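Local coordinates for esterase family protein (Staphylococcus aureus, PDB 7L0A), which probably hydrolyses S-formylglutathione to formate and glutathione, acting as a serine esterase of the esterase D family, at residues B[209-214]-B[235-240]; B[150-155]-B[245-250]. All coordinates share one frame; numbering follows the deposited sequence.

Interaction 1 (B[209-214]-B[235-240])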
loop_
_atom_site.group_PDB
_atom_site.type_symbol
_atom_site.label_atom_id
_atom_site.label_comp_id
_atom_site.label_asym_id
_atom_site.label_seq_id
_atom_site.Cartn_x
_atom_site.Cartn_y
_atom_site.Cartn_z
ATOM N N CYS B 209 24.832 18.909 4.067
ATOM C CA CYS B 209 25.422 18.899 2.736
ATOM C C CYS B 209 26.865 18.425 2.837
ATOM O O CYS B 209 27.569 18.761 3.791
ATOM C CB CYS B 209 25.346 20.313 2.115
ATOM S SG CYS B 209 25.703 20.407 0.373
ATOM N N GLY B 210 27.312 17.685 1.844
ATOM C CA GLY B 210 28.705 17.303 1.783
ATOM C C GLY B 210 29.568 18.423 1.236
ATOM O O GLY B 210 29.164 19.175 0.350
ATOM N N LYS B 211 30.813 18.467 1.712
ATOM C CA LYS B 211 31.708 19.573 1.382
ATOM C C LYS B 211 32.150 19.588 -0.078
ATOM O O LYS B 211 32.592 20.634 -0.560
ATOM C CB LYS B 211 32.933 19.548 2.297
ATOM C CG LYS B 211 32.595 19.871 3.744
ATOM C CD LYS B 211 33.821 19.816 4.637
ATOM C CE LYS B 211 33.486 20.334 6.025
ATOM N NZ LYS B 211 34.681 20.334 6.905
ATOM N N GLN B 212 32.034 18.474 -0.797
ATOM C CA GLN B 212 32.406 18.424 -2.207
ATOM C C GLN B 212 31.225 18.679 -3.143
ATOM O O GLN B 212 31.410 18.692 -4.363
ATOM C CB GLN B 212 33.066 17.067 -2.515
ATOM C CG GLN B 212 34.483 16.935 -1.934
ATOM C CD GLN B 212 34.512 16.712 -0.428
ATOM O OE1 GLN B 212 33.887 15.784 0.091
ATOM N NE2 GLN B 212 35.266 17.556 0.281
ATOM N N ASP B 213 30.023 18.859 -2.613
ATOM C CA ASP B 213 28.830 19.049 -3.429
ATOM C C ASP B 213 28.895 20.379 -4.168
ATOM O O ASP B 213 29.328 21.380 -3.612
ATOM C CB ASP B 213 27.618 19.003 -2.506
ATOM C CG ASP B 213 26.348 18.685 -3.211
ATOM O OD1 ASP B 213 25.951 19.448 -4.111
ATOM O OD2 ASP B 213 25.709 17.681 -2.844
ATOM N N PHE B 214 28.459 20.388 -5.434
ATOM C CA PHE B 214 28.433 21.646 -6.176
ATOM C C PHE B 214 27.498 22.668 -5.547
ATOM O O PHE B 214 27.626 23.871 -5.845
ATOM C CB PHE B 214 28.082 21.392 -7.650
ATOM C CG PHE B 214 26.635 21.070 -7.924
ATOM C CD1 PHE B 214 26.160 19.785 -7.782
ATOM C CD2 PHE B 214 25.767 22.044 -8.382
ATOM C CE1 PHE B 214 24.847 19.481 -8.071
ATOM C CE2 PHE B 214 24.449 21.747 -8.669
ATOM C CZ PHE B 214 23.988 20.476 -8.515
ATOM N N PHE B 235 23.172 22.560 11.354
ATOM C CA PHE B 235 23.829 22.240 10.094
ATOM C C PHE B 235 24.939 21.228 10.313
ATOM O O PHE B 235 25.777 21.405 11.200
ATOM C CB PHE B 235 24.422 23.484 9.449
ATOM C CG PHE B 235 25.101 23.230 8.140
ATOM C CD1 PHE B 235 24.361 23.004 7.006
ATOM C CD2 PHE B 235 26.475 23.264 8.034
ATOM C CE1 PHE B 235 24.978 22.791 5.770
ATOM C CE2 PHE B 235 27.095 23.074 6.805
ATOM C CZ PHE B 235 26.345 22.839 5.676
ATOM N N GLU B 236 24.956 20.183 9.491
ATOM C CA GLU B 236 25.970 19.132 9.588
ATOM C C GLU B 236 26.577 18.937 8.210
ATOM O O GLU B 236 25.854 18.774 7.222
ATOM C CB GLU B 236 25.364 17.857 10.160
ATOM C CG GLU B 236 25.025 18.052 11.633
ATOM C CD GLU B 236 24.389 16.869 12.320
ATOM O OE1 GLU B 236 24.528 15.730 11.832
ATOM O OE2 GLU B 236 23.758 17.094 13.375
ATOM N N ASP B 237 27.892 19.051 8.136
ATOM C CA ASP B 237 28.606 18.807 6.901
ATOM C C ASP B 237 29.733 17.840 7.194
ATOM O O ASP B 237 29.918 17.372 8.324
ATOM C CB ASP B 237 29.104 20.113 6.261
ATOM C CG ASP B 237 30.070 20.885 7.146
ATOM O OD1 ASP B 237 30.465 20.360 8.210
ATOM O OD2 ASP B 237 30.423 22.025 6.761
ATOM N N GLY B 238 30.482 17.535 6.164
ATOM C CA GLY B 238 31.510 16.535 6.242
ATOM C C GLY B 238 31.892 16.201 4.825
ATOM O O GLY B 238 31.372 16.778 3.863
ATOM N N PRO B 239 32.825 15.273 4.663
ATOM C CA PRO B 239 33.155 14.814 3.314
ATOM C C PRO B 239 31.918 14.207 2.674
ATOM O O PRO B 239 31.115 13.533 3.329
ATOM C CB PRO B 239 34.261 13.786 3.552
ATOM C CG PRO B 239 34.069 13.366 4.966
ATOM C CD PRO B 239 33.570 14.547 5.705
ATOM N N GLY B 240 31.772 14.436 1.408
ATOM C CA GLY B 240 30.649 13.874 0.673
ATOM C C GLY B 240 30.335 14.746 -0.523
ATOM O O GLY B 240 30.586 15.933 -0.591
#

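Interaction 2 (B[150-155]-B[245-250])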
loop_
_atom_site.group_PDB
_atom_site.type_symbol
_atom_site.label_atom_id
_atom_site.label_comp_id
_atom_site.label_asym_id
_atom_site.label_seq_id
_atom_site.Cartn_x
_atom_site.Cartn_y
_atom_site.Cartn_z
ATOM N N VAL B 150 14.285 18.133 7.087
ATOM C CA VAL B 150 15.688 17.841 6.838
ATOM C C VAL B 150 16.002 18.013 5.352
ATOM O O VAL B 150 15.924 17.065 4.551
ATOM C CB VAL B 150 16.050 16.413 7.291
ATOM C CG1 VAL B 150 17.529 16.162 7.091
ATOM C CG2 VAL B 150 15.672 16.180 8.748
ATOM N N PRO B 151 16.396 19.212 4.929
ATOM C CA PRO B 151 16.899 19.388 3.556
ATOM C C PRO B 151 18.323 18.862 3.426
ATOM O O PRO B 151 19.205 19.246 4.199
ATOM C CB PRO B 151 16.854 20.919 3.343
ATOM C CG PRO B 151 16.031 21.444 4.449
ATOM C CD PRO B 151 16.208 20.500 5.612
ATOM N N LEU B 152 18.536 18.005 2.441
ATOM C CA LEU B 152 19.820 17.375 2.156
ATOM C C LEU B 152 20.325 17.909 0.824
ATOM O O LEU B 152 19.633 17.788 -0.192
ATOM C CB LEU B 152 19.674 15.855 2.074
ATOM C CG LEU B 152 19.120 15.126 3.293
ATOM C CD1 LEU B 152 19.019 13.635 2.917
ATOM C CD2 LEU B 152 19.980 15.320 4.489
ATOM N N SER B 153 21.540 18.438 0.804
ATOM C CA SER B 153 22.167 18.874 -0.439
ATOM C C SER B 153 21.183 19.671 -1.292
ATOM O O SER B 153 21.054 19.437 -2.507
ATOM C CB SER B 153 22.685 17.670 -1.228
ATOM O OG SER B 153 23.417 16.799 -0.373
ATOM N N ALA B 154 20.505 20.628 -0.641
ATOM C CA ALA B 154 19.303 21.217 -1.211
ATOM C C ALA B 154 19.613 22.347 -2.190
ATOM O O ALA B 154 20.646 23.017 -2.123
ATOM C CB ALA B 154 18.382 21.741 -0.106
ATOM N N VAL B 155 18.690 22.499 -3.135
ATOM C CA VAL B 155 18.583 23.645 -4.043
ATOM C C VAL B 155 17.836 24.764 -3.326
ATOM O O VAL B 155 16.646 24.636 -3.020
ATOM C CB VAL B 155 17.853 23.206 -5.318
ATOM C CG1 VAL B 155 17.450 24.385 -6.189
ATOM C CG2 VAL B 155 18.691 22.213 -6.130
ATOM N N ALA B 245 25.938 7.724 -1.940
ATOM C CA ALA B 245 26.890 7.378 -0.886
ATOM C C ALA B 245 26.789 8.377 0.260
ATOM O O ALA B 245 26.828 8.000 1.440
ATOM C CB ALA B 245 28.299 7.341 -1.452
ATOM N N TYR B 246 26.613 9.664 -0.063
ATOM C CA TYR B 246 26.381 10.652 0.978
ATOM C C TYR B 246 24.953 10.581 1.520
ATOM O O TYR B 246 24.760 10.583 2.741
ATOM C CB TYR B 246 26.682 12.075 0.452
ATOM C CG TYR B 246 26.421 13.127 1.498
ATOM C CD1 TYR B 246 27.290 13.305 2.560
ATOM C CD2 TYR B 246 25.290 13.960 1.431
ATOM C CE1 TYR B 246 27.050 14.262 3.533
ATOM C CE2 TYR B 246 25.047 14.887 2.407
ATOM C CZ TYR B 246 25.931 15.038 3.449
ATOM O OH TYR B 246 25.706 15.966 4.441
ATOM N N TRP B 247 23.929 10.513 0.647
ATOM C CA TRP B 247 22.564 10.521 1.167
ATOM C C TRP B 247 22.252 9.278 2.006
ATOM O O TRP B 247 21.425 9.365 2.917
ATOM C CB TRP B 247 21.527 10.700 0.029
ATOM C CG TRP B 247 21.786 12.022 -0.681
ATOM C CD1 TRP B 247 22.116 13.186 -0.092
ATOM C CD2 TRP B 247 21.836 12.248 -2.093
ATOM N NE1 TRP B 247 22.361 14.147 -1.049
ATOM C CE2 TRP B 247 22.172 13.602 -2.284
ATOM C CE3 TRP B 247 21.595 11.457 -3.213
ATOM C CZ2 TRP B 247 22.314 14.159 -3.539
ATOM C CZ3 TRP B 247 21.738 11.994 -4.449
ATOM C CH2 TRP B 247 22.079 13.361 -4.616
ATOM N N ASP B 248 22.961 8.149 1.795
ATOM C CA ASP B 248 22.758 7.005 2.684
ATOM C C ASP B 248 23.192 7.343 4.111
ATOM O O ASP B 248 22.446 7.117 5.075
ATOM C CB ASP B 248 23.536 5.808 2.146
ATOM C CG ASP B 248 23.406 4.572 3.005
ATOM O OD1 ASP B 248 22.314 4.243 3.498
ATOM O OD2 ASP B 248 24.440 3.874 3.176
ATOM N N GLN B 249 24.384 7.917 4.250
ATOM C CA GLN B 249 24.888 8.328 5.554
ATOM C C GLN B 249 24.031 9.413 6.181
ATOM O O GLN B 249 23.760 9.391 7.393
ATOM C CB GLN B 249 26.315 8.864 5.416
ATOM C CG GLN B 249 27.337 7.890 4.883
ATOM C CD GLN B 249 28.679 8.564 4.612
ATOM O OE1 GLN B 249 29.116 8.659 3.464
ATOM N NE2 GLN B 249 29.328 9.045 5.668
ATOM N N ALA B 250 23.625 10.395 5.369
ATOM C CA ALA B 250 22.882 11.539 5.871
ATOM C C ALA B 250 21.483 11.142 6.318
ATOM O O ALA B 250 20.992 11.634 7.339
ATOM C CB ALA B 250 22.813 12.632 4.799
#

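Interaction 1 (B[209-214]-B[235-240])
Gln212 and Gly240 grip each other twice. The side-chain OE1 of Gln212 accepts the backbone N-H of Gly240 at 2.8 Å, with an almost straight N-H...O angle of 169° and the donor tilted 21° from the amide's carbonyl plane. Gln212 N donates to Gly240 O at 2.9 Å. The side chain folds back to do this: chi2 of 75° bends it, bringing OE1 to the Pro239-Gly240 peptide, 3.4 Å from Pro239 CA. One bond engages the amide, the other is backbone to backbone, so N and O of Gly240 are both held.

The Lys211 side chain runs much the same way, but alongside Gly238 and Asp237. Lys211 N gives a 2.8 Å hydrogen bond to Gly238 O, while the extended side chain passes that carbonyl and slants across the Asp237 carboxylate. The methylene CE, not the ammonium, makes the approach, 3.6 Å from Asp237 OD2; NZ and OD1 stay 4.4 Å apart, beyond a salt bridge, and OD2 is hydrogen-bonded to Tyr216. Further back, the Phe235 ring reaches the backbone of Cys209 obliquely, beside a weak bond from Cys209 N to Glu236 O.

A type I turn from Gly210 to Asp213 follows strand 204-210; Asp213 OD1 is hydrogen-bonded to Leu215 N and OD2 to His242 ND1. This parallel pairing closes a beta-alpha-beta unit of the alpha/beta-hydrolase fold, whose predicted charge-relay acid, Asp213, sits just beyond the strand.

Interaction 2 (B[150-155]-B[245-250])
Tyr246 turns its ring toward Ser153 from the first turn of helix 244-259. With CG anti to the backbone N (chi1 179°), the ring swings toward segment 150-155, and its CE2 lies 3.7 Å from Ser153 OG in an oblique approach. Next along the helix, Trp247 supplies the one hydrogen bond across the contact. Its indole NE1 donates to Ser153 OG at 2.9 Å; the N-H...O angle of 171° and an acceptor only 6° out of the ring plane show that the hydroxyl meets the indole edge almost head-on. Ser153 CB, 3.5 Å from NE1, also lies at that edge, so the short side chain abuts the indole with both its atoms. NE1 also lies in plane at the edge of the Tyr246 ring, and the two aromatic residues meet OG from directions roughly at right angles.

The setting is that of an alpha/beta hydrolase: the C-terminal helix packs against the central, mostly parallel sheet, here at the end of strand 148-152. The Trp247 ring also stacks on His128 and meets the predicted catalytic His242 edge-to-face. Its CD1 is 4.2 Å from Leu152 CB, which approaches the indole obliquely. One turn on from Tyr246, Ala250 is hydrogen-bonded from its N to Tyr246 O, and its methyl CB meets Leu152 CD2 at 3.9 Å, while Met208 of the adjacent strand also touches Ala250, Leu152 and Tyr246.

Interactions 1 and 2 have centres 9 Å apart and share the sheet, since strands 148-152 and 204-210 are neighbours in it; along the chain, interaction 1 is nested within the loop that interaction 2 closes. Tyr246 of interaction 2 packs against interaction 1: its OH is 3.1 Å from Cys209 N and its CD1 3.9 Å from Gly240 CA. Ser153 CB packs 3.4 Å from Asp213 OD2. Both contacts therefore adjoin the predicted triad, in which the side chain of Asp213 is about 3 Å from that of His242 and about 7 Å from that of Ser129. A bound magnesium ion lies about 5 Å from the Trp247 side chain.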